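Local coordinates for protein arginine decarboxylase (Campylobacter jejuni subsp. jejuni, PDB 3NZP) that probably catalyses the pyridoxal-phosphate-dependent decarboxylation of arginine to agmatine, a step of polyamine and spermidine biosynthesis, at residues B[61-66]-B[77-82]; B[269-274]-B[315-320]; B[383-388]-B[404-409]. All coordinates share one frame; numbering follows the deposited sequence.

Contact 1: B[61-66]-B[77-82]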
ATOM      1  N   ASN B  61     -10.604 -14.584  24.791  1.00 40.80           N
ATOM      2  CA  ASN B  61     -11.794 -14.841  24.019  1.00 37.18           C
ATOM      3  C   ASN B  61     -11.521 -16.035  23.091  1.00 34.47           C
ATOM      4  O   ASN B  61     -12.378 -16.888  22.908  1.00 34.12           O
ATOM      5  CB  ASN B  61     -12.165 -13.581  23.253  1.00 46.64           C
ATOM      6  CG  ASN B  61     -13.521 -13.674  22.610  1.00 57.61           C
ATOM      7  OD1 ASN B  61     -14.469 -14.196  23.197  1.00 58.02           O
ATOM      8  ND2 ASN B  61     -13.631 -13.152  21.391  1.00 67.24           N
ATOM      9  N   ILE B  62     -10.317 -16.106  22.532  1.00 38.20           N
ATOM     10  CA  ILE B  62      -9.950 -17.217  21.658  1.00 37.78           C
ATOM     11  C   ILE B  62      -9.845 -18.488  22.495  1.00 40.32           C
ATOM     12  O   ILE B  62     -10.553 -19.466  22.243  1.00 38.62           O
ATOM     13  CB  ILE B  62      -8.603 -16.960  20.941  1.00 37.05           C
ATOM     14  CG1 ILE B  62      -8.760 -15.806  19.952  1.00 34.17           C
ATOM     15  CG2 ILE B  62      -8.149 -18.197  20.179  1.00 30.84           C
ATOM     16  CD1 ILE B  62      -7.493 -15.450  19.237  1.00 43.23           C
ATOM     17  N   TYR B  63      -8.974 -18.477  23.499  1.00 39.28           N
ATOM     18  CA  TYR B  63      -8.829 -19.643  24.363  1.00 38.90           C
ATOM     19  C   TYR B  63     -10.175 -20.019  24.992  1.00 39.82           C
ATOM     20  O   TYR B  63     -10.502 -21.202  25.130  1.00 36.22           O
ATOM     21  CB  TYR B  63      -7.788 -19.368  25.443  1.00 25.38           C
ATOM     22  CG  TYR B  63      -6.395 -19.578  24.935  1.00 25.42           C
ATOM     23  CD1 TYR B  63      -5.725 -18.591  24.217  1.00 24.78           C
ATOM     24  CD2 TYR B  63      -5.766 -20.799  25.122  1.00 34.52           C
ATOM     25  CE1 TYR B  63      -4.450 -18.825  23.697  1.00 25.92           C
ATOM     26  CE2 TYR B  63      -4.507 -21.045  24.610  1.00 40.32           C
ATOM     27  CZ  TYR B  63      -3.854 -20.060  23.900  1.00 35.17           C
ATOM     28  OH  TYR B  63      -2.606 -20.355  23.404  1.00 47.42           O
ATOM     29  N   GLY B  64     -10.954 -19.001  25.349  1.00 41.70           N
ATOM     30  CA  GLY B  64     -12.257 -19.230  25.943  1.00 39.74           C
ATOM     31  C   GLY B  64     -13.151 -20.098  25.078  1.00 38.36           C
ATOM     32  O   GLY B  64     -13.662 -21.118  25.532  1.00 35.38           O
ATOM     33  N   ASN B  65     -13.331 -19.708  23.823  1.00 36.51           N
ATOM     34  CA  ASN B  65     -14.176 -20.470  22.924  1.00 36.63           C
ATOM     35  C   ASN B  65     -13.650 -21.853  22.591  1.00 33.13           C
ATOM     36  O   ASN B  65     -14.403 -22.820  22.589  1.00 31.78           O
ATOM     37  CB  ASN B  65     -14.395 -19.712  21.625  1.00 36.41           C
ATOM     38  CG  ASN B  65     -15.418 -18.635  21.766  1.00 37.99           C
ATOM     39  OD1 ASN B  65     -15.148 -17.591  22.344  1.00 44.73           O
ATOM     40  ND2 ASN B  65     -16.625 -18.890  21.260  1.00 40.43           N
ATOM     41  N   PHE B  66     -12.364 -21.950  22.295  1.00 33.47           N
ATOM     42  CA  PHE B  66     -11.814 -23.241  21.949  1.00 37.81           C
ATOM     43  C   PHE B  66     -11.846 -24.188  23.133  1.00 38.62           C
ATOM     44  O   PHE B  66     -11.940 -25.404  22.957  1.00 44.20           O
ATOM     45  CB  PHE B  66     -10.391 -23.103  21.380  1.00 32.11           C
ATOM     46  CG  PHE B  66     -10.356 -23.050  19.881  1.00 22.14           C
ATOM     47  CD1 PHE B  66     -10.404 -24.217  19.136  1.00 23.07           C
ATOM     48  CD2 PHE B  66     -10.352 -21.832  19.212  1.00 26.85           C
ATOM     49  CE1 PHE B  66     -10.458 -24.179  17.743  1.00 32.27           C
ATOM     50  CE2 PHE B  66     -10.404 -21.775  17.821  1.00 24.89           C
ATOM     51  CZ  PHE B  66     -10.458 -22.950  17.081  1.00 34.65           C
ATOM     52  N   GLY B  77      -7.436 -33.867  22.627  1.00 42.06           N
ATOM     53  CA  GLY B  77      -6.296 -33.105  22.148  1.00 39.13           C
ATOM     54  C   GLY B  77      -6.245 -31.732  22.780  1.00 39.84           C
ATOM     55  O   GLY B  77      -7.261 -31.224  23.266  1.00 35.56           O
ATOM     56  N   GLY B  78      -5.059 -31.136  22.773  1.00 38.64           N
ATOM     57  CA  GLY B  78      -4.901 -29.820  23.352  1.00 33.27           C
ATOM     58  C   GLY B  78      -5.046 -28.719  22.321  1.00 39.44           C
ATOM     59  O   GLY B  78      -5.140 -28.986  21.116  1.00 39.68           O
ATOM     60  N   PHE B  79      -5.055 -27.479  22.807  1.00 36.92           N
ATOM     61  CA  PHE B  79      -5.183 -26.298  21.963  1.00 36.85           C
ATOM     62  C   PHE B  79      -4.117 -25.272  22.259  1.00 39.10           C
ATOM     63  O   PHE B  79      -3.726 -25.083  23.407  1.00 45.63           O
ATOM     64  CB  PHE B  79      -6.546 -25.650  22.158  1.00 38.55           C
ATOM     65  CG  PHE B  79      -6.646 -24.272  21.585  1.00 40.59           C
ATOM     66  CD1 PHE B  79      -6.415 -23.151  22.380  1.00 43.04           C
ATOM     67  CD2 PHE B  79      -6.978 -24.091  20.249  1.00 40.08           C
ATOM     68  CE1 PHE B  79      -6.518 -21.865  21.848  1.00 43.62           C
ATOM     69  CE2 PHE B  79      -7.081 -22.814  19.706  1.00 44.01           C
ATOM     70  CZ  PHE B  79      -6.854 -21.697  20.508  1.00 44.35           C
ATOM     71  N   ASN B  80      -3.655 -24.595  21.215  1.00 45.65           N
ATOM     72  CA  ASN B  80      -2.634 -23.570  21.359  1.00 45.55           C
ATOM     73  C   ASN B  80      -2.773 -22.503  20.285  1.00 43.80           C
ATOM     74  O   ASN B  80      -3.012 -22.805  19.108  1.00 35.86           O
ATOM     75  CB  ASN B  80      -1.247 -24.196  21.285  1.00 48.23           C
ATOM     76  CG  ASN B  80      -0.354 -23.743  22.417  1.00 64.21           C
ATOM     77  OD1 ASN B  80      -0.129 -24.493  23.375  1.00 75.60           O
ATOM     78  ND2 ASN B  80       0.144 -22.501  22.332  1.00 53.92           N
ATOM     79  N   ALA B  81      -2.613 -21.251  20.705  1.00 40.80           N
ATOM     80  CA  ALA B  81      -2.705 -20.099  19.809  1.00 38.84           C
ATOM     81  C   ALA B  81      -1.333 -19.505  19.510  1.00 39.85           C
ATOM     82  O   ALA B  81      -0.469 -19.429  20.380  1.00 45.36           O
ATOM     83  CB  ALA B  81      -3.590 -19.037  20.432  1.00 24.20           C
ATOM     84  N   VAL B  82      -1.136 -19.089  18.270  1.00 38.52           N
ATOM     85  CA  VAL B  82       0.125 -18.486  17.892  1.00 42.70           C
ATOM     86  C   VAL B  82      -0.140 -17.156  17.185  1.00 41.48           C
ATOM     87  O   VAL B  82      -1.117 -17.025  16.440  1.00 43.02           O
ATOM     88  CB  VAL B  82       0.918 -19.408  16.960  1.00 46.70           C
ATOM     89  CG1 VAL B  82       2.295 -18.829  16.718  1.00 56.27           C
ATOM     90  CG2 VAL B  82       1.041 -20.783  17.585  1.00 50.56           C
TER
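Phe79 is wedged between Tyr63 and Phe66, one turn of helix apart, and meets the two rings in different ways. With Phe66 it forms an offset stack, the ring centroids 4.5 Å apart and the planes only 12° from parallel; CE2 of Phe79 sits over the Phe66 ring toward its rim, while Phe66 CB rises over the centre of the Phe79 face as a CH-pi contact. With Tyr63 the pair is T-shaped: the CD1-CE1 edge of Phe79 is turned to the tyrosine face, the planes standing at 80°. CG of Phe79 lies anti to the backbone N (chi1 166°), which carries the ring off the strand toward the helix. Phenylalanine suits this place: its flat ring offers a face to one neighbour and an edge to another.

Aliphatic packing completes the apolar part. Ile62 CG2 touches the Phe79 rim at CZ, 3.7 Å away, and the small Ala81 leaves room for the tyrosine ring to lie beside its CB.

The one polar bond across the contact runs from Ala81 N to Tyr63 OH, 2.8 Å and fairly straight, so the phenol ties the helix to a buried strand amide.

Segment 61-66 of helix 52-72 runs roughly antiparallel to the start of strand 79-84 on the outside of the barrel, with strand 316-319 beneath Ile62 and Phe79, and helix 292-309 meeting Phe66 through Val299.

Contact 2: B[269-274]-B[315-320]. With PLP (pyridoxal-5'-phosphate), chain E.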
ATOM      1  N   ILE B 269      -1.959 -30.207  14.465  1.00 31.83           N
ATOM      2  CA  ILE B 269      -2.351 -29.659  13.187  1.00 32.93           C
ATOM      3  C   ILE B 269      -2.455 -28.146  13.361  1.00 36.55           C
ATOM      4  O   ILE B 269      -3.103 -27.648  14.290  1.00 31.90           O
ATOM      5  CB  ILE B 269      -3.698 -30.233  12.706  1.00 30.06           C
ATOM      6  CG1 ILE B 269      -3.556 -31.715  12.367  1.00 27.70           C
ATOM      7  CG2 ILE B 269      -4.148 -29.512  11.466  1.00 28.36           C
ATOM      8  CD1 ILE B 269      -4.829 -32.348  11.830  1.00 27.68           C
ATOM      9  N   ASN B 270      -1.782 -27.419  12.476  1.00 36.46           N
ATOM     10  CA  ASN B 270      -1.792 -25.962  12.523  1.00 38.43           C
ATOM     11  C   ASN B 270      -2.724 -25.469  11.427  1.00 40.08           C
ATOM     12  O   ASN B 270      -2.402 -25.590  10.241  1.00 40.70           O
ATOM     13  CB  ASN B 270      -0.377 -25.435  12.285  1.00 33.88           C
ATOM     14  CG  ASN B 270      -0.231 -23.969  12.638  1.00 39.86           C
ATOM     15  OD1 ASN B 270      -1.050 -23.132  12.225  1.00 45.78           O
ATOM     16  ND2 ASN B 270       0.814 -23.641  13.393  1.00 27.18           N
ATOM     17  N   LEU B 271      -3.874 -24.919  11.822  1.00 37.23           N
ATOM     18  CA  LEU B 271      -4.871 -24.408  10.867  1.00 37.97           C
ATOM     19  C   LEU B 271      -4.462 -23.095  10.228  1.00 37.87           C
ATOM     20  O   LEU B 271      -5.057 -22.667   9.241  1.00 36.35           O
ATOM     21  CB  LEU B 271      -6.201 -24.173  11.562  1.00 37.50           C
ATOM     22  CG  LEU B 271      -6.673 -25.331  12.408  1.00 39.97           C
ATOM     23  CD1 LEU B 271      -7.996 -24.965  13.048  1.00 42.72           C
ATOM     24  CD2 LEU B 271      -6.802 -26.561  11.526  1.00 38.58           C
ATOM     25  N   GLY B 272      -3.465 -22.444  10.812  1.00 35.68           N
ATOM     26  CA  GLY B 272      -3.026 -21.180  10.275  1.00 32.98           C
ATOM     27  C   GLY B 272      -3.985 -20.059  10.631  1.00 37.95           C
ATOM     28  O   GLY B 272      -4.696 -20.114  11.642  1.00 37.77           O
ATOM     29  N   GLY B 273      -4.009 -19.026   9.797  1.00 39.02           N
ATOM     30  CA  GLY B 273      -4.897 -17.906  10.058  1.00 39.95           C
ATOM     31  C   GLY B 273      -6.207 -18.068   9.333  1.00 40.20           C
ATOM     32  O   GLY B 273      -6.554 -19.175   8.908  1.00 43.32           O
ATOM     33  N   GLY B 274      -6.943 -16.972   9.191  1.00 36.64           N
ATOM     34  CA  GLY B 274      -8.215 -17.043   8.482  1.00 32.84           C
ATOM     35  C   GLY B 274      -9.441 -16.635   9.275  1.00 30.12           C
ATOM     36  O   GLY B 274     -10.439 -16.221   8.692  1.00 29.74           O
ATOM     37  N   PRO B 315      -5.578 -35.029  17.366  1.00 47.27           N
ATOM     38  CA  PRO B 315      -4.461 -34.075  17.262  1.00 40.17           C
ATOM     39  C   PRO B 315      -4.559 -32.824  18.136  1.00 37.33           C
ATOM     40  O   PRO B 315      -5.617 -32.497  18.666  1.00 35.05           O
ATOM     41  CB  PRO B 315      -4.461 -33.730  15.778  1.00 39.66           C
ATOM     42  CG  PRO B 315      -5.922 -33.755  15.450  1.00 33.12           C
ATOM     43  CD  PRO B 315      -6.368 -35.034  16.119  1.00 36.44           C
ATOM     44  N   ASP B 316      -3.438 -32.135  18.295  1.00 38.52           N
ATOM     45  CA  ASP B 316      -3.419 -30.906  19.071  1.00 36.47           C
ATOM     46  C   ASP B 316      -3.776 -29.791  18.120  1.00 36.63           C
ATOM     47  O   ASP B 316      -3.251 -29.713  17.014  1.00 35.02           O
ATOM     48  CB  ASP B 316      -2.037 -30.669  19.668  1.00 36.90           C
ATOM     49  CG  ASP B 316      -1.800 -31.498  20.926  1.00 46.14           C
ATOM     50  OD1 ASP B 316      -0.625 -31.808  21.231  1.00 41.54           O
ATOM     51  OD2 ASP B 316      -2.793 -31.828  21.618  1.00 47.41           O
ATOM     52  N   ILE B 317      -4.679 -28.927  18.547  1.00 35.64           N
ATOM     53  CA  ILE B 317      -5.105 -27.839  17.693  1.00 31.85           C
ATOM     54  C   ILE B 317      -4.198 -26.625  17.808  1.00 35.09           C
ATOM     55  O   ILE B 317      -3.920 -26.163  18.906  1.00 43.27           O
ATOM     56  CB  ILE B 317      -6.534 -27.432  18.034  1.00 30.56           C
ATOM     57  CG1 ILE B 317      -7.469 -28.625  17.837  1.00 27.78           C
ATOM     58  CG2 ILE B 317      -6.937 -26.240  17.191  1.00 33.39           C
ATOM     59  CD1 ILE B 317      -8.877 -28.386  18.288  1.00 22.81           C
ATOM     60  N   PHE B 318      -3.735 -26.119  16.667  1.00 36.68           N
ATOM     61  CA  PHE B 318      -2.887 -24.926  16.620  1.00 33.34           C
ATOM     62  C   PHE B 318      -3.459 -23.925  15.621  1.00 37.44           C
ATOM     63  O   PHE B 318      -3.602 -24.251  14.438  1.00 28.75           O
ATOM     64  CB  PHE B 318      -1.476 -25.278  16.158  1.00 36.33           C
ATOM     65  CG  PHE B 318      -0.516 -25.548  17.267  1.00 42.19           C
ATOM     66  CD1 PHE B 318      -0.614 -26.708  18.020  1.00 50.01           C
ATOM     67  CD2 PHE B 318       0.490 -24.639  17.569  1.00 37.55           C
ATOM     68  CE1 PHE B 318       0.283 -26.961  19.053  1.00 45.42           C
ATOM     69  CE2 PHE B 318       1.387 -24.887  18.601  1.00 33.24           C
ATOM     70  CZ  PHE B 318       1.280 -26.047  19.344  1.00 32.17           C
ATOM     71  N   ILE B 319      -3.791 -22.718  16.080  1.00 36.84           N
ATOM     72  CA  ILE B 319      -4.307 -21.696  15.167  1.00 35.80           C
ATOM     73  C   ILE B 319      -3.369 -20.491  15.168  1.00 38.63           C
ATOM     74  O   ILE B 319      -2.763 -20.169  16.191  1.00 40.38           O
ATOM     75  CB  ILE B 319      -5.709 -21.195  15.548  1.00 26.43           C
ATOM     76  CG1 ILE B 319      -5.660 -20.465  16.876  1.00 35.55           C
ATOM     77  CG2 ILE B 319      -6.681 -22.336  15.667  1.00 30.53           C
ATOM     78  CD1 ILE B 319      -6.924 -19.752  17.187  1.00 40.72           C
ATOM     79  N   GLU B 320      -3.226 -19.837  14.018  1.00 42.61           N
ATOM     80  CA  GLU B 320      -2.356 -18.667  13.917  1.00 43.26           C
ATOM     81  C   GLU B 320      -3.178 -17.445  13.477  1.00 44.53           C
ATOM     82  O   GLU B 320      -2.826 -16.742  12.533  1.00 42.59           O
ATOM     83  CB  GLU B 320      -1.210 -18.932  12.931  1.00 36.15           C
ATOM     84  CG  GLU B 320      -0.449 -20.235  13.183  1.00 47.95           C
ATOM     85  CD  GLU B 320       0.711 -20.468  12.202  1.00 49.44           C
ATOM     86  OE1 GLU B 320       0.609 -20.045  11.031  1.00 42.39           O
ATOM     87  OE2 GLU B 320       1.724 -21.091  12.602  1.00 50.89           O
TER
HETATM   88  N1  PLP E 701      -0.440 -18.015   9.256  1.00 67.11           N
HETATM   89  C2  PLP E 701       0.431 -17.889   8.249  1.00 70.31           C
HETATM   90  C2A PLP E 701       1.317 -19.053   7.898  1.00 59.62           C
HETATM   91  C3  PLP E 701       0.531 -16.656   7.537  1.00 76.36           C
HETATM   92  O3  PLP E 701       1.428 -16.518   6.507  1.00 79.52           O
HETATM   93  C4  PLP E 701      -0.362 -15.564   7.915  1.00 71.86           C
HETATM   94  C4A PLP E 701      -0.317 -14.267   7.209  1.00 51.54           C
HETATM   95  C5  PLP E 701      -1.275 -15.782   9.017  1.00 70.40           C
HETATM   96  C6  PLP E 701      -1.277 -17.036   9.646  1.00 71.54           C
HETATM   97  C5A PLP E 701      -2.242 -14.689   9.496  1.00 64.15           C
HETATM   98  O4P PLP E 701      -3.583 -14.933   9.035  1.00 52.96           O
HETATM   99  P   PLP E 701      -4.536 -13.747   9.598  1.00 35.39           P
HETATM  100  O1P PLP E 701      -5.943 -14.133   9.378  1.00 54.51           O
HETATM  101  O2P PLP E 701      -4.307 -13.511  11.164  1.00 37.56           O
HETATM  102  O3P PLP E 701      -4.243 -12.388   8.808  1.00 39.43           O
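Asn270, on the paired part of its strand, meets Glu320, the residue just after strand 316-319. From the backbone upward, Glu320 CB lies 3.8 Å from C6 of the pyridoxal phosphate. CG, anti to the carbonyl carbon (chi1 -51°), passes close to Asn270 OD1, and the extended chain then delivers the carboxylate to the cofactor ring: OE1 comes within 2.9 Å of the pyridine N1. OE2 accepts from Asn270 ND2 at 2.8 Å, a bent bond that reaches the carboxylate from above its plane, amide and carboxylate being turned 83° apart. Thr130 OG1 also bonds OE2, so Asn270 and Thr130 together would hold the carboxylate's rotation. The acid beside N1 would be expected to favour a protonated pyridine nitrogen, as in related enzymes.

Asn270 splits its amide: while ND2 reaches across, OD1 accepts from Gly272 N (2.9 Å), closing an Asx turn. Below, the sheet is bonded by Ile269 N to Asp316 O, Phe318 N to Ile269 O and Leu271 N to Phe318 O; a further bond brings Glu320 N above the plane of the Gly272 carbonyl. Leu271 CD1 packs on Ile319 CG2.

Gly273, without a side chain, lets the backbone pass close to the cofactor, and Gly274 N bonds phosphate O1P at 3.0 Å. Strands ending in a cofactor-binding rim are characteristic of the TIM-barrel domain of fold-type III pyridoxal phosphate decarboxylases.

Contact 3: B[383-388]-B[404-409]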
ATOM      1  N   ASP B 383     -30.784  18.507 -17.273  1.00 37.90           N
ATOM      2  CA  ASP B 383     -30.490  18.596 -18.688  1.00 40.76           C
ATOM      3  C   ASP B 383     -29.992  19.999 -19.031  1.00 43.33           C
ATOM      4  O   ASP B 383     -28.947  20.155 -19.670  1.00 41.89           O
ATOM      5  CB  ASP B 383     -31.741  18.257 -19.514  1.00 50.92           C
ATOM      6  CG  ASP B 383     -32.194  16.799 -19.349  1.00 64.87           C
ATOM      7  OD1 ASP B 383     -33.133  16.392 -20.063  1.00 64.82           O
ATOM      8  OD2 ASP B 383     -31.625  16.056 -18.514  1.00 78.98           O
ATOM      9  N   HIS B 384     -30.729  21.016 -18.589  1.00 44.11           N
ATOM     10  CA  HIS B 384     -30.355  22.401 -18.861  1.00 39.04           C
ATOM     11  C   HIS B 384     -28.921  22.722 -18.440  1.00 38.23           C
ATOM     12  O   HIS B 384     -28.152  23.332 -19.206  1.00 34.01           O
ATOM     13  CB  HIS B 384     -31.353  23.346 -18.195  1.00 38.10           C
ATOM     14  CG  HIS B 384     -32.721  23.287 -18.804  1.00 44.47           C
ATOM     15  ND1 HIS B 384     -32.952  22.772 -20.063  1.00 43.21           N
ATOM     16  CD2 HIS B 384     -33.921  23.722 -18.353  1.00 48.03           C
ATOM     17  CE1 HIS B 384     -34.233  22.896 -20.361  1.00 39.88           C
ATOM     18  NE2 HIS B 384     -34.844  23.469 -19.339  1.00 43.80           N
ATOM     19  N   LEU B 385     -28.556  22.296 -17.232  1.00 34.88           N
ATOM     20  CA  LEU B 385     -27.207  22.514 -16.722  1.00 29.24           C
ATOM     21  C   LEU B 385     -26.207  21.851 -17.664  1.00 31.04           C
ATOM     22  O   LEU B 385     -25.132  22.396 -17.939  1.00 21.89           O
ATOM     23  CB  LEU B 385     -27.072  21.924 -15.324  1.00 21.81           C
ATOM     24  CG  LEU B 385     -25.677  22.029 -14.692  1.00 28.69           C
ATOM     25  CD1 LEU B 385     -25.288  23.484 -14.508  1.00 25.34           C
ATOM     26  CD2 LEU B 385     -25.696  21.322 -13.363  1.00 16.24           C
ATOM     27  N   GLU B 386     -26.581  20.677 -18.168  1.00 30.57           N
ATOM     28  CA  GLU B 386     -25.726  19.939 -19.085  1.00 39.75           C
ATOM     29  C   GLU B 386     -25.541  20.685 -20.402  1.00 42.06           C
ATOM     30  O   GLU B 386     -24.435  20.730 -20.953  1.00 41.14           O
ATOM     31  CB  GLU B 386     -26.284  18.537 -19.347  1.00 43.23           C
ATOM     32  CG  GLU B 386     -25.677  17.456 -18.459  1.00 62.04           C
ATOM     33  CD  GLU B 386     -24.149  17.580 -18.340  1.00 80.42           C
ATOM     34  OE1 GLU B 386     -23.465  17.737 -19.388  1.00 85.78           O
ATOM     35  OE2 GLU B 386     -23.631  17.519 -17.195  1.00 76.85           O
ATOM     36  N   SER B 387     -26.622  21.273 -20.907  1.00 42.21           N
ATOM     37  CA  SER B 387     -26.548  22.031 -22.149  1.00 43.01           C
ATOM     38  C   SER B 387     -25.723  23.297 -21.937  1.00 44.08           C
ATOM     39  O   SER B 387     -24.934  23.687 -22.809  1.00 40.89           O
ATOM     40  CB  SER B 387     -27.949  22.391 -22.650  1.00 39.80           C
ATOM     41  OG  SER B 387     -28.643  21.240 -23.107  1.00 38.90           O
ATOM     42  N   ILE B 388     -25.885  23.942 -20.782  1.00 39.58           N
ATOM     43  CA  ILE B 388     -25.110  25.157 -20.527  1.00 41.98           C
ATOM     44  C   ILE B 388     -23.632  24.839 -20.465  1.00 40.25           C
ATOM     45  O   ILE B 388     -22.813  25.517 -21.094  1.00 38.79           O
ATOM     46  CB  ILE B 388     -25.539  25.842 -19.236  1.00 43.66           C
ATOM     47  CG1 ILE B 388     -26.925  26.405 -19.434  1.00 51.13           C
ATOM     48  CG2 ILE B 388     -24.637  27.020 -18.918  1.00 34.14           C
ATOM     49  CD1 ILE B 388     -27.431  27.050 -18.203  1.00 77.12           C
ATOM     50  N   ASN B 404     -24.538  30.735 -12.541  1.00 37.18           N
ATOM     51  CA  ASN B 404     -25.973  30.814 -12.349  1.00 42.83           C
ATOM     52  C   ASN B 404     -26.643  29.473 -12.527  1.00 45.05           C
ATOM     53  O   ASN B 404     -27.447  29.049 -11.688  1.00 40.77           O
ATOM     54  CB  ASN B 404     -26.572  31.807 -13.324  1.00 42.09           C
ATOM     55  CG  ASN B 404     -26.205  33.209 -12.984  1.00 47.78           C
ATOM     56  OD1 ASN B 404     -26.183  33.578 -11.801  1.00 39.79           O
ATOM     57  ND2 ASN B 404     -25.912  34.014 -14.007  1.00 43.96           N
ATOM     58  N   ALA B 405     -26.298  28.816 -13.633  1.00 43.85           N
ATOM     59  CA  ALA B 405     -26.848  27.517 -13.978  1.00 38.39           C
ATOM     60  C   ALA B 405     -26.677  26.523 -12.840  1.00 40.37           C
ATOM     61  O   ALA B 405     -27.649  25.924 -12.372  1.00 40.69           O
ATOM     62  CB  ALA B 405     -26.177  27.004 -15.233  1.00 40.09           C
ATOM     63  N   GLU B 406     -25.435  26.367 -12.393  1.00 41.45           N
ATOM     64  CA  GLU B 406     -25.105  25.446 -11.308  1.00 37.67           C
ATOM     65  C   GLU B 406     -25.884  25.738 -10.029  1.00 38.22           C
ATOM     66  O   GLU B 406     -26.437  24.823  -9.399  1.00 37.12           O
ATOM     67  CB  GLU B 406     -23.608  25.499 -11.041  1.00 30.03           C
ATOM     68  CG  GLU B 406     -22.767  24.991 -12.196  1.00 47.69           C
ATOM     69  CD  GLU B 406     -21.292  25.243 -11.987  1.00 55.08           C
ATOM     70  OE1 GLU B 406     -20.473  24.796 -12.820  1.00 50.67           O
ATOM     71  OE2 GLU B 406     -20.952  25.900 -10.978  1.00 73.82           O
ATOM     72  N   ILE B 407     -25.937  27.013  -9.648  1.00 37.21           N
ATOM     73  CA  ILE B 407     -26.657  27.421  -8.437  1.00 43.30           C
ATOM     74  C   ILE B 407     -28.150  27.081  -8.556  1.00 48.04           C
ATOM     75  O   ILE B 407     -28.746  26.443  -7.673  1.00 42.17           O
ATOM     76  CB  ILE B 407     -26.527  28.940  -8.196  1.00 39.27           C
ATOM     77  CG1 ILE B 407     -25.073  29.376  -8.230  1.00 40.49           C
ATOM     78  CG2 ILE B 407     -27.052  29.294  -6.838  1.00 38.55           C
ATOM     79  CD1 ILE B 407     -24.926  30.876  -8.237  1.00 35.21           C
ATOM     80  N   LEU B 408     -28.747  27.520  -9.661  1.00 50.38           N
ATOM     81  CA  LEU B 408     -30.167  27.282  -9.923  1.00 47.57           C
ATOM     82  C   LEU B 408     -30.449  25.786  -9.880  1.00 45.64           C
ATOM     83  O   LEU B 408     -31.359  25.332  -9.188  1.00 42.59           O
ATOM     84  CB  LEU B 408     -30.549  27.861 -11.298  1.00 39.35           C
ATOM     85  CG  LEU B 408     -30.728  29.378 -11.356  1.00 27.81           C
ATOM     86  CD1 LEU B 408     -30.592  29.903 -12.777  1.00 23.54           C
ATOM     87  CD2 LEU B 408     -32.084  29.705 -10.780  1.00 21.47           C
ATOM     88  N   THR B 409     -29.644  25.032 -10.619  1.00 42.48           N
ATOM     89  CA  THR B 409     -29.793  23.595 -10.676  1.00 36.62           C
ATOM     90  C   THR B 409     -29.812  23.022  -9.274  1.00 48.49           C
ATOM     91  O   THR B 409     -30.676  22.210  -8.943  1.00 56.41           O
ATOM     92  CB  THR B 409     -28.658  22.980 -11.463  1.00 36.07           C
ATOM     93  OG1 THR B 409     -28.653  23.539 -12.782  1.00 36.35           O
ATOM     94  CG2 THR B 409     -28.821  21.483 -11.543  1.00 31.77           C
TER
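Ala405 receives two side chains of the neighbouring helix, Leu385 and Ile388, on its single methyl. Leu385 CD1 lies 3.7 Å from Ala405 CB, and Ile388 brings its CD1 to the same carbon. Alanine suits this position: the backbones come closest here, with the CA atoms of Leu385 and Ala405 5.7 Å apart, and a methyl leaves space for two larger neighbours.

At Glu406 only the base of the side chain takes part. Its CG and its backbone N are both touched by Leu385 CD1, the CG at 3.7 Å, while the extended chain carries the carboxylate away from the leucine. OE1 forms a salt bridge with Arg402, and OE2 bonds to Ser208 of the second subunit.

One turn on, Thr409 meets the other branch of the leucine. Leu385 CD2 lies 3.6 Å from Thr409 CG2, and Leu385 CB rests 3.4 Å from OG1. Leu385 CG stands anti to the backbone N (chi1 177°), an orientation that reaches toward the facing helix and spreads the two methyls between Ala405 with Glu406 and Thr409. The hydroxyl donates to Ala405 O at 2.6 Å, a carbonyl that also accepts from Thr409 N; with its proton spent there, it can lie against the leucine beside the CG2 methyl.

No hydrogen bond joins the two segments, which run antiparallel at 168°; the contact rests on van der Waals packing, mostly of aliphatic groups, while the polar groups of Glu406 and Thr409 are spent within helix 399-420 and at the subunit interface.

Contacts 1 and 2 belong to one parallel eight-stranded barrel: strand 79-84 is its first strand, 316-319 its last and 268-272 the seventh, so the two contacts meet where the barrel closes. Their centres are about 10 Å apart, and Gly78 touches Asp316 and Ile317 directly, while Ile62 packs on Ile319. Contact 1 thus covers the barrel's outside, and contact 2 leads to its cofactor site. Contact 3 comes last along the chain, in the helical bundle domain, its centre about 63 Å from that of contact 1 and 62 Å from that of contact 2, on the opposite side of the chain's centre. There the chain meets the second subunit, away from this chain's own cofactor.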